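Local atomic coordinates of exotoxin 3 (PDB entry 2Z8L), a protein that probably binds sialylated glycans of host cells through a site that holds sialyl Lewis X. Residues 46-51 against 72-77; 57-62 against 79-84; 178-181 against 185-188. One frame throughout, in Å; residues are numbered along the deposited sequence. Where two conformers were deposited one is given.

Contact 1: residues 46-51 against 72-77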
loop_
_atom_site.group_PDB
_atom_site.type_symbol
_atom_site.label_atom_id
_atom_site.label_comp_id
_atom_site.label_asym_id
_atom_site.label_seq_id
_atom_site.Cartn_x
_atom_site.Cartn_y
_atom_site.Cartn_z
ATOM N N HIS A 46 15.896 -10.154 -2.604
ATOM C CA HIS A 46 15.378 -10.891 -1.450
ATOM C C HIS A 46 13.889 -11.096 -1.637
ATOM O O HIS A 46 13.193 -10.208 -2.083
ATOM C CB HIS A 46 15.676 -10.118 -0.169
ATOM C CG HIS A 46 17.139 -9.929 0.076
ATOM N ND1 HIS A 46 17.877 -10.758 0.900
ATOM C CD2 HIS A 46 18.018 -9.047 -0.455
ATOM C CE1 HIS A 46 19.141 -10.372 0.887
ATOM N NE2 HIS A 46 19.258 -9.356 0.053
ATOM N N TYR A 47 13.417 -12.313 -1.356
ATOM C CA TYR A 47 12.063 -12.687 -1.690
ATOM C C TYR A 47 11.409 -13.474 -0.567
ATOM O O TYR A 47 12.079 -14.075 0.275
ATOM C CB TYR A 47 12.035 -13.573 -2.947
ATOM C CG TYR A 47 12.678 -12.949 -4.159
ATOM C CD1 TYR A 47 13.975 -13.256 -4.526
ATOM C CD2 TYR A 47 11.975 -12.036 -4.923
ATOM C CE1 TYR A 47 14.555 -12.669 -5.644
ATOM C CE2 TYR A 47 12.541 -11.441 -6.041
ATOM C CZ TYR A 47 13.829 -11.747 -6.381
ATOM O OH TYR A 47 14.389 -11.139 -7.505
ATOM N N LEU A 48 10.086 -13.497 -0.614
ATOM C CA LEU A 48 9.267 -14.412 0.166
ATOM C C LEU A 48 8.387 -15.126 -0.831
ATOM O O LEU A 48 7.779 -14.488 -1.705
ATOM C CB LEU A 48 8.372 -13.689 1.168
ATOM C CG LEU A 48 8.793 -13.398 2.593
ATOM C CD1 LEU A 48 7.628 -12.811 3.342
ATOM C CD2 LEU A 48 9.314 -14.613 3.317
ATOM N N ILE A 49 8.318 -16.439 -0.753
ATOM C CA ILE A 49 7.485 -17.154 -1.670
ATOM C C ILE A 49 6.404 -17.882 -0.851
ATOM O O ILE A 49 6.646 -18.367 0.250
ATOM C CB ILE A 49 8.322 -18.104 -2.580
ATOM C CG1 ILE A 49 7.444 -18.776 -3.621
ATOM C CG2 ILE A 49 9.129 -19.081 -1.756
ATOM C CD1 ILE A 49 8.229 -19.399 -4.759
ATOM N N PHE A 50 5.220 -17.989 -1.439
ATOM C CA PHE A 50 4.215 -18.814 -0.799
ATOM C C PHE A 50 3.379 -19.505 -1.845
ATOM O O PHE A 50 3.523 -19.275 -3.029
ATOM C CB PHE A 50 3.370 -18.001 0.184
ATOM C CG PHE A 50 2.606 -16.870 -0.450
ATOM C CD1 PHE A 50 3.201 -15.639 -0.660
ATOM C CD2 PHE A 50 1.285 -17.050 -0.829
ATOM C CE1 PHE A 50 2.489 -14.612 -1.230
ATOM C CE2 PHE A 50 0.565 -15.993 -1.399
ATOM C CZ PHE A 50 1.185 -14.786 -1.594
ATOM N N ASP A 51 2.569 -20.446 -1.402
ATOM C CA ASP A 51 1.781 -21.205 -2.368
ATOM C C ASP A 51 0.358 -21.376 -1.883
ATOM O O ASP A 51 0.113 -21.460 -0.691
ATOM C CB ASP A 51 2.426 -22.545 -2.671
ATOM C CG ASP A 51 2.428 -23.491 -1.481
ATOM O OD1 ASP A 51 3.221 -23.246 -0.554
ATOM O OD2 ASP A 51 1.655 -24.475 -1.478
ATOM N N ARG A 72 13.802 -18.722 7.745
ATOM C CA ARG A 72 13.346 -19.363 6.512
ATOM C C ARG A 72 11.820 -19.385 6.435
ATOM O O ARG A 72 11.253 -18.917 5.448
ATOM C CB ARG A 72 13.920 -20.774 6.426
ATOM C CG ARG A 72 13.289 -21.669 5.393
ATOM C CD ARG A 72 13.377 -21.122 3.979
ATOM N NE ARG A 72 13.061 -22.191 3.008
ATOM C CZ ARG A 72 12.980 -22.012 1.688
ATOM N NH1 ARG A 72 13.223 -20.825 1.155
ATOM N NH2 ARG A 72 12.690 -23.033 0.896
ATOM N N LYS A 73 11.160 -19.903 7.478
ATOM C CA LYS A 73 9.694 -20.118 7.488
ATOM C C LYS A 73 9.076 -19.002 8.312
ATOM O O LYS A 73 9.439 -18.841 9.462
ATOM C CB LYS A 73 9.329 -21.481 8.072
ATOM C CG LYS A 73 7.836 -21.808 8.112
ATOM C CD LYS A 73 7.575 -23.223 8.577
ATOM C CE LYS A 73 6.118 -23.540 8.641
ATOM N NZ LYS A 73 5.868 -25.016 8.711
ATOM N N ASN A 74 8.110 -18.288 7.730
ATOM C CA ASN A 74 7.515 -17.085 8.334
ATOM C C ASN A 74 5.991 -17.214 8.318
ATOM O O ASN A 74 5.318 -16.765 7.391
ATOM C CB ASN A 74 7.928 -15.852 7.580
ATOM C CG ASN A 74 9.398 -15.615 7.632
ATOM O OD1 ASN A 74 9.887 -15.005 8.572
ATOM N ND2 ASN A 74 10.132 -16.205 6.689
ATOM N N PRO A 75 5.421 -17.803 9.367
ATOM C CA PRO A 75 3.973 -17.931 9.425
ATOM C C PRO A 75 3.245 -16.641 9.837
ATOM O O PRO A 75 3.888 -15.703 10.318
ATOM C CB PRO A 75 3.764 -19.024 10.477
ATOM C CG PRO A 75 4.983 -18.951 11.316
ATOM C CD PRO A 75 6.098 -18.422 10.523
ATOM N N GLY A 76 1.938 -16.591 9.610
ATOM C CA GLY A 76 1.131 -15.551 10.197
ATOM C C GLY A 76 1.330 -14.196 9.556
ATOM O O GLY A 76 1.275 -13.145 10.239
ATOM N N LEU A 77 1.511 -14.203 8.243
ATOM C CA LEU A 77 1.642 -12.961 7.486
ATOM C C LEU A 77 0.351 -12.556 6.810
ATOM O O LEU A 77 -0.460 -13.400 6.434
ATOM C CB LEU A 77 2.738 -13.131 6.433
ATOM C CG LEU A 77 4.098 -13.557 6.941
ATOM C CD1 LEU A 77 5.072 -13.710 5.789
ATOM C CD2 LEU A 77 4.598 -12.554 7.934
#
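Leu48 meets a polar partner inside the apolar wall of the barrel: its CD2 lies 3.8 Å from ND2 of Asn74, a buried amide that meets the methyl of a leucine. The two side chains run across one another at about a right angle where the CD2 methyl of Leu48 reaches the amide nitrogen. That nitrogen is not left without a partner, since it donates to the main-chain oxygen of Thr71 and, weakly, to that of Gly37. These bonds would help fix the rotation of the amide and let a polar group sit in a buried place.

The other branch of Leu48 does the purely apolar work. Its CD1 and CD1 of Leu77 reach toward each other tip to tip, 3.7 Å apart. Leu48 divides its two methyls between Asn74 and Leu77 with chi1 at -91°, some 30° from a staggered value, which suggests that the packing holds it in a less relaxed torsion. In Leu77, chi1 (-56°) sets CG beside the backbone N, and the extended chi2 (179°) carries CD1 on to Leu48. Both leucines also touch Val98 of strand 92-100, so three apolar side chains close together.

The backbones stay well apart, Leu48 CA and Asn74 CA being 8.8 Å from each other, because strand 35-42 runs between them and pairs antiparallel with 45-52 and with 73-75. Arg72 adds to this link through NH1, which bonds to the main-chain oxygen of Arg39. At Gly76 the chain turns a corner; Gly76 and Leu77 both face Val35 in a G1 beta bulge, and Asn74 and Leu77, before and after the bend, both face the same leucine. Interior packing across a sharply coiled sheet of this kind belongs to the closed beta barrel of the OB fold.

Contact 2: residues 57-62 against 79-84; sequences TRIQIF and IFVVKE
Ile59, Ile79 and Val81 pack against one another inside the OB-fold barrel, where strands 55-61 and 77-81 flank strand 92-100, the first parallel to it and the second antiparallel. With that strand between them the two segments have no main-chain pairing of their own, and the nearest pair of CA atoms, Ile59 CA and Val81 CA, is 8.2 Å apart. Side chains alone bridge the gap.

Ile59 buries the most surface and supplies the reaching arm. Its chi1 (-54°) sets CG1 beside the backbone N, and a bend at chi2 (-61°) brings CD1 round to serve both partners. Toward Ile79 the two side chains slide past each other in opposite directions: the gamma-2 methyl of Ile79 lies alongside the outer arm of Ile59, with Ile79 CG2 4.0 Å from Ile59 CD1 and 4.1 Å from Ile59 CG1. The longer branch of Ile79 is meanwhile extended, and the side chain also touches Phe50 of strand 45-52, which covers Ile59 and Thr57 as well.

Phe80, between the two inward-facing residues of its strand, points away and lies on Lys142, Glu143 and Lys147 of helix 141-155; Val82 touches Phe146 there. The strand thus faces the barrel interior on one side and the beta-grasp domain on the other. On the inner side, the looser half of the contact brings Ile59 CD1 to 4.4 Å from Val81 CG2, the methyl that stands beside the valine's backbone N.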
loop_
_atom_site.group_PDB
_atom_site.type_symbol
_atom_site.label_atom_id
_atom_site.label_comp_id
_atom_site.label_asym_id
_atom_site.label_seq_id
_atom_site.Cartn_x
_atom_site.Cartn_y
_atom_site.Cartn_z
ATOM N N THR A 57 3.213 -17.547 -5.395
ATOM C CA THR A 57 3.280 -16.092 -5.496
ATOM C C THR A 57 4.611 -15.714 -4.916
ATOM O O THR A 57 4.949 -16.192 -3.838
ATOM C CB THR A 57 2.186 -15.394 -4.673
ATOM O OG1 THR A 57 0.902 -15.890 -5.084
ATOM C CG2 THR A 57 2.301 -13.835 -4.791
ATOM N N ARG A 58 5.368 -14.880 -5.608
ATOM C CA ARG A 58 6.699 -14.491 -5.152
ATOM C C ARG A 58 6.626 -13.020 -4.896
ATOM O O ARG A 58 6.205 -12.275 -5.768
ATOM C CB ARG A 58 7.787 -14.757 -6.204
ATOM C CG ARG A 58 9.176 -14.593 -5.641
ATOM C CD ARG A 58 10.220 -14.805 -6.710
ATOM N NE ARG A 58 10.302 -13.658 -7.595
ATOM C CZ ARG A 58 11.147 -13.536 -8.617
ATOM N NH1 ARG A 58 12.008 -14.500 -8.911
ATOM N NH2 ARG A 58 11.119 -12.429 -9.339
ATOM N N ILE A 59 6.993 -12.646 -3.682
ATOM C CA ILE A 59 6.991 -11.248 -3.233
ATOM C C ILE A 59 8.416 -10.779 -3.043
ATOM O O ILE A 59 9.188 -11.400 -2.322
ATOM C CB ILE A 59 6.254 -11.129 -1.900
ATOM C CG1 ILE A 59 4.849 -11.737 -1.967
ATOM C CG2 ILE A 59 6.231 -9.672 -1.477
ATOM C CD1 ILE A 59 3.956 -11.116 -2.919
ATOM N N GLN A 60 8.802 -9.685 -3.685
ATOM C CA GLN A 60 10.118 -9.125 -3.453
ATOM C C GLN A 60 10.081 -8.255 -2.219
ATOM O O GLN A 60 9.128 -7.443 -2.056
ATOM C CB GLN A 60 10.591 -8.315 -4.639
ATOM C CG GLN A 60 12.063 -7.951 -4.476
ATOM C CD GLN A 60 12.670 -7.303 -5.680
ATOM O OE1 GLN A 60 12.035 -7.199 -6.731
ATOM N NE2 GLN A 60 13.890 -6.820 -5.528
ATOM N N ILE A 61 11.078 -8.415 -1.355
ATOM C CA ILE A 61 11.174 -7.712 -0.067
ATOM C C ILE A 61 12.254 -6.643 -0.147
ATOM O O ILE A 61 13.331 -6.874 -0.739
ATOM C CB ILE A 61 11.575 -8.701 1.049
ATOM C CG1 ILE A 61 10.639 -9.906 1.057
ATOM C CG2 ILE A 61 11.596 -8.008 2.377
ATOM C CD1 ILE A 61 9.219 -9.502 1.178
ATOM N N PHE A 62 12.000 -5.477 0.457
ATOM C CA PHE A 62 12.878 -4.339 0.347
ATOM C C PHE A 62 13.181 -3.749 1.715
ATOM O O PHE A 62 12.474 -3.999 2.712
ATOM C CB PHE A 62 12.210 -3.241 -0.479
ATOM C CG PHE A 62 11.879 -3.628 -1.890
ATOM C CD1 PHE A 62 10.655 -4.148 -2.225
ATOM C CD2 PHE A 62 12.847 -3.509 -2.874
ATOM C CE1 PHE A 62 10.371 -4.507 -3.538
ATOM C CE2 PHE A 62 12.557 -3.842 -4.201
ATOM C CZ PHE A 62 11.330 -4.303 -4.520
ATOM N N ILE A 79 -0.478 -10.262 3.330
ATOM C CA ILE A 79 0.196 -9.688 2.155
ATOM C C ILE A 79 -0.764 -8.926 1.262
ATOM O O ILE A 79 -1.793 -9.457 0.839
ATOM C CB ILE A 79 0.906 -10.779 1.316
ATOM C CG1 ILE A 79 1.680 -11.698 2.274
ATOM C CG2 ILE A 79 1.769 -10.091 0.232
ATOM C CD1 ILE A 79 2.457 -12.737 1.633
ATOM N N PHE A 80 -0.409 -7.687 0.926
ATOM C CA PHE A 80 -1.151 -6.908 -0.045
ATOM C C PHE A 80 -0.481 -7.059 -1.377
ATOM O O PHE A 80 0.621 -6.555 -1.567
ATOM C CB PHE A 80 -1.196 -5.419 0.377
ATOM C CG PHE A 80 -2.043 -4.597 -0.488
ATOM C CD1 PHE A 80 -3.434 -4.772 -0.507
ATOM C CD2 PHE A 80 -1.481 -3.701 -1.379
ATOM C CE1 PHE A 80 -4.209 -4.013 -1.392
ATOM C CE2 PHE A 80 -2.265 -2.953 -2.255
ATOM C CZ PHE A 80 -3.607 -3.095 -2.233
ATOM N N VAL A 81 -1.164 -7.752 -2.286
ATOM C CA VAL A 81 -0.638 -8.149 -3.568
ATOM C C VAL A 81 -1.225 -7.279 -4.705
ATOM O O VAL A 81 -2.455 -7.103 -4.803
ATOM C CB VAL A 81 -0.949 -9.683 -3.847
ATOM C CG1 VAL A 81 -0.457 -10.057 -5.261
ATOM C CG2 VAL A 81 -0.366 -10.570 -2.771
ATOM N N VAL A 82 -0.328 -6.728 -5.532
ATOM C CA VAL A 82 -0.661 -6.067 -6.789
ATOM C C VAL A 82 0.211 -6.726 -7.846
ATOM O O VAL A 82 1.413 -6.702 -7.760
ATOM C CB VAL A 82 -0.425 -4.524 -6.722
ATOM C CG1 VAL A 82 -0.736 -3.900 -8.086
ATOM C CG2 VAL A 82 -1.253 -3.929 -5.620
ATOM N N LYS A 83 -0.407 -7.390 -8.806
ATOM C CA LYS A 83 0.346 -8.141 -9.785
ATOM C C LYS A 83 1.240 -7.213 -10.581
ATOM O O LYS A 83 0.752 -6.226 -11.143
ATOM C CB LYS A 83 -0.629 -8.869 -10.699
ATOM C CG LYS A 83 -0.028 -9.934 -11.487
ATOM C CD LYS A 83 -1.106 -10.712 -12.245
ATOM C CE LYS A 83 -2.144 -11.318 -11.272
ATOM N NZ LYS A 83 -2.713 -12.613 -11.785
ATOM N N GLU A 84 2.550 -7.464 -10.593
ATOM C CA GLU A 84 3.476 -6.681 -11.412
ATOM C C GLU A 84 3.810 -7.471 -12.665
ATOM O O GLU A 84 4.006 -6.915 -13.750
ATOM C CB GLU A 84 4.763 -6.322 -10.666
ATOM C CG GLU A 84 4.576 -5.517 -9.374
ATOM C CD GLU A 84 4.141 -4.045 -9.584
ATOM O OE1 GLU A 84 4.294 -3.488 -10.710
ATOM O OE2 GLU A 84 3.658 -3.437 -8.588
#

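Contact 3: residues 178-181 against 185-188; sequences YTFE and KLQP. Unlike the reference sequence in segment 185-188: Pro188 (reference Thr). With SIA (N-acetyl-alpha-neuraminic acid), chain B; GAL (beta-D-galactopyranose), chain C; FUC (alpha-L-fucopyranose), chain D; NAG (2-acetamido-2-deoxy-beta-D-glucopyranose), chain E.
Glu181 and Gln187 converge on the hydroxyl O6 of galactose and grip it from two residues at once. Galactose O6 donates to Glu181 OE2 at 2.7 Å and accepts from Gln187 NE2 at 2.9 Å, the latter with an N-H...O angle of 152°. The same two protein atoms go on to the fucose: fucose O3 donates to Glu181 OE2 at 2.6 Å, and Gln187 NE2 reaches fucose O2 at 3.2 Å. A weak bond from that amide to O3 of the N-acetylglucosamine completes its set.

At the sialic acid end, Thr179 holds the carboxylate with main chain and side chain together. Its N bonds to sialic acid O1A at 2.9 Å, while OG1, beside that nitrogen at chi1 -58°, donates to O1B at 2.7 Å. Tyr178 offers the edge of its ring, near the ring plane, to O8 of the glycerol chain. Arg190, Asp193 and the main-chain oxygen of Tyr177 also bond to this sugar, and Lys184 to the fucose.

Behind the first shell, a water accepts from Glu181 N at 2.8 Å and is hydrogen-bonded to galactose O6; its bond to Gln187 OE1 is weak. Arg190 links both halves, bonding to Gln187 OE1 through NH1 and to the main-chain oxygen of Thr179 through NH2. In Gln187 a bend at chi2 (99°) turns NE2 toward the oxygens of the three sugars. Further from the glycan, Phe180 CD1 and Leu186 CD1 pack at 4.0 Å, the methyl approaching the ring obliquely, and both residues rest on Asp145 of helix 141-155. Edge strand 177-181 of the beta-grasp domain and the loop after it provide most of the sialyl Lewis X site, which shares features with other bacterial and viral sialic acid binding proteins.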
loop_
_atom_site.group_PDB
_atom_site.type_symbol
_atom_site.label_atom_id
_atom_site.label_comp_id
_atom_site.label_asym_id
_atom_site.label_seq_id
_atom_site.Cartn_x
_atom_site.Cartn_y
_atom_site.Cartn_z
ATOM N N TYR A 178 4.427 10.567 6.396
ATOM C CA TYR A 178 4.859 9.868 5.190
ATOM C C TYR A 178 4.200 10.544 3.980
ATOM O O TYR A 178 3.008 10.816 4.016
ATOM C CB TYR A 178 4.449 8.423 5.280
ATOM C CG TYR A 178 5.013 7.764 6.538
ATOM C CD1 TYR A 178 6.233 7.166 6.529
ATOM C CD2 TYR A 178 4.292 7.769 7.701
ATOM C CE1 TYR A 178 6.736 6.553 7.651
ATOM C CE2 TYR A 178 4.787 7.190 8.861
ATOM C CZ TYR A 178 6.024 6.587 8.817
ATOM O OH TYR A 178 6.513 5.969 9.950
ATOM N N THR A 179 4.960 10.747 2.911
ATOM C CA THR A 179 4.503 11.506 1.764
ATOM C C THR A 179 4.522 10.598 0.534
ATOM O O THR A 179 5.530 9.896 0.294
ATOM C CB THR A 179 5.439 12.685 1.433
ATOM O OG1 THR A 179 5.516 13.515 2.571
ATOM C CG2 THR A 179 4.855 13.523 0.298
ATOM N N PHE A 180 3.433 10.673 -0.227
ATOM C CA PHE A 180 3.257 9.950 -1.529
ATOM C C PHE A 180 3.128 10.962 -2.609
ATOM O O PHE A 180 2.128 11.682 -2.662
ATOM C CB PHE A 180 2.041 8.980 -1.589
ATOM C CG PHE A 180 1.965 8.017 -0.418
ATOM C CD1 PHE A 180 3.077 7.387 0.015
ATOM C CD2 PHE A 180 0.731 7.709 0.158
ATOM C CE1 PHE A 180 3.014 6.482 1.102
ATOM C CE2 PHE A 180 0.643 6.822 1.205
ATOM C CZ PHE A 180 1.817 6.202 1.665
ATOM N N GLU A 181 4.154 11.123 -3.447
ATOM C CA GLU A 181 4.070 12.069 -4.561
ATOM C C GLU A 181 3.203 11.457 -5.651
ATOM O O GLU A 181 3.512 10.365 -6.188
ATOM C CB GLU A 181 5.449 12.341 -5.135
ATOM C CG GLU A 181 6.461 12.941 -4.201
ATOM C CD GLU A 181 7.834 13.057 -4.932
ATOM O OE1 GLU A 181 7.949 13.982 -5.750
ATOM O OE2 GLU A 181 8.746 12.205 -4.760
ATOM N N LYS A 185 4.540 6.473 -9.574
ATOM C CA LYS A 185 4.259 5.340 -8.735
ATOM C C LYS A 185 5.075 5.441 -7.413
ATOM O O LYS A 185 6.167 6.060 -7.382
ATOM C CB LYS A 185 4.617 4.073 -9.529
ATOM C CG LYS A 185 4.067 2.840 -8.996
ATOM C CD LYS A 185 4.490 1.625 -9.842
ATOM C CE LYS A 185 4.012 1.646 -11.225
ATOM N NZ LYS A 185 4.380 0.257 -11.831
ATOM N N LEU A 186 4.546 4.866 -6.343
ATOM C CA LEU A 186 5.342 4.702 -5.116
ATOM C C LEU A 186 6.634 3.970 -5.454
ATOM O O LEU A 186 6.597 2.984 -6.240
ATOM C CB LEU A 186 4.594 3.898 -4.059
ATOM C CG LEU A 186 5.298 3.665 -2.723
ATOM C CD1 LEU A 186 5.497 5.008 -2.045
ATOM C CD2 LEU A 186 4.418 2.796 -1.818
ATOM N N GLN A 187 7.766 4.426 -4.898
ATOM C CA GLN A 187 9.065 3.820 -5.223
ATOM C C GLN A 187 9.105 2.395 -4.713
ATOM O O GLN A 187 8.725 2.145 -3.578
ATOM C CB GLN A 187 10.180 4.616 -4.590
ATOM C CG GLN A 187 10.264 6.077 -5.064
ATOM C CD GLN A 187 9.610 7.069 -4.093
ATOM O OE1 GLN A 187 8.505 6.812 -3.571
ATOM N NE2 GLN A 187 10.291 8.201 -3.830
ATOM N N PRO A 188 9.526 1.437 -5.563
ATOM C CA PRO A 188 9.595 0.045 -5.115
ATOM C C PRO A 188 10.335 -0.161 -3.791
ATOM O O PRO A 188 9.854 -0.880 -2.961
ATOM C CB PRO A 188 10.320 -0.624 -6.253
ATOM C CG PRO A 188 9.823 0.078 -7.414
ATOM C CD PRO A 188 9.884 1.524 -6.990
HETATM C C1 SIA B . 8.398 11.557 3.688
HETATM C C2 SIA B . 9.865 11.387 4.096
HETATM C C3 SIA B . 10.244 12.294 5.268
HETATM C C4 SIA B . 9.598 11.820 6.566
HETATM C C5 SIA B . 9.901 10.339 6.857
HETATM C C6 SIA B . 9.495 9.530 5.619
HETATM C C7 SIA B . 9.768 8.032 5.678
HETATM C C8 SIA B . 9.541 7.374 4.308
HETATM C C9 SIA B . 9.493 5.866 4.320
HETATM C C10 SIA B . 9.586 9.332 9.082
HETATM C C11 SIA B . 8.594 8.970 10.156
HETATM N N5 SIA B . 9.091 9.931 8.010
HETATM O O1A SIA B . 7.840 10.515 3.278
HETATM O O1B SIA B . 7.821 12.674 3.717
HETATM O O4 SIA B . 10.005 12.692 7.671
HETATM O O6 SIA B . 10.214 10.058 4.496
HETATM O O7 SIA B . 11.138 7.801 6.011
HETATM O O8 SIA B . 8.309 7.927 3.808
HETATM O O9 SIA B . 9.378 5.290 3.011
HETATM O O10 SIA B . 10.787 9.073 9.141
HETATM C C1 GAL C . 11.750 9.647 0.106
HETATM C C2 GAL C . 11.991 10.592 1.271
HETATM C C3 GAL C . 10.619 10.953 1.833
HETATM C C4 GAL C . 9.756 11.575 0.731
HETATM C C5 GAL C . 9.643 10.640 -0.478
HETATM C C6 GAL C . 8.846 11.239 -1.617
HETATM O O2 GAL C . 12.755 9.877 2.242
HETATM O O3 GAL C . 10.700 11.799 2.989
HETATM O O4 GAL C . 10.358 12.784 0.331
HETATM O O5 GAL C . 10.969 10.279 -0.917
HETATM O O6 GAL C . 8.805 10.423 -2.777
HETATM C C1 FUC D . 13.964 10.053 -3.883
HETATM C C2 FUC D . 13.076 10.551 -5.030
HETATM C C3 FUC D . 11.961 11.443 -4.513
HETATM C C4 FUC D . 12.537 12.530 -3.616
HETATM C C5 FUC D . 13.437 11.916 -2.538
HETATM C C6 FUC D . 14.061 12.916 -1.582
HETATM O O2 FUC D . 12.521 9.479 -5.770
HETATM O O3 FUC D . 11.229 11.972 -5.621
HETATM O O4 FUC D . 13.315 13.344 -4.456
HETATM O O5 FUC D . 14.455 11.139 -3.131
HETATM C C1 NAG E . 14.646 5.724 -1.999
HETATM C C2 NAG E . 14.080 6.780 -2.978
HETATM C C3 NAG E . 13.832 8.127 -2.309
HETATM C C4 NAG E . 13.048 7.951 -1.010
HETATM C C5 NAG E . 13.760 6.879 -0.176
HETATM C C6 NAG E . 13.199 6.563 1.205
HETATM C C7 NAG E . 14.689 6.478 -5.339
HETATM C C8 NAG E . 15.730 6.826 -6.385
HETATM N N2 NAG E . 14.931 6.973 -4.129
HETATM O O1 NAG E . 14.768 4.460 -2.641
HETATM O O3 NAG E . 13.178 9.039 -3.208
HETATM O O4 NAG E . 13.052 9.230 -0.374
HETATM O O5 NAG E . 13.746 5.643 -0.889
HETATM O O6 NAG E . 11.818 6.359 1.167
HETATM O O7 NAG E . 13.696 5.803 -5.635
HETATM O O HOH W 1 6.240 9.242 -3.228
#

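From the N terminus, strand 45-52 opens contact 1 and strand 55-61 opens contact 2 before either is closed. Residues 72-77 then complete the first, and 79-84 the second, so the two loops cross. Adjacent strands connect them: Leu48 O and Ile59 N lie 2.8 Å apart in a probable hydrogen bond. Within the OB-fold barrel they tie strand 45-52 to 73-75 and strand 55-61 to 77-81. Contact 3 follows in series, closing a short loop within the beta-grasp domain, about 25 Å from contact 1 between centres. It does meet contact 2, however: Phe62 CD1 lies 3.4 Å from Pro188 O, and Glu84 forms a long, weak ion pair with Lys185, joining the two domains.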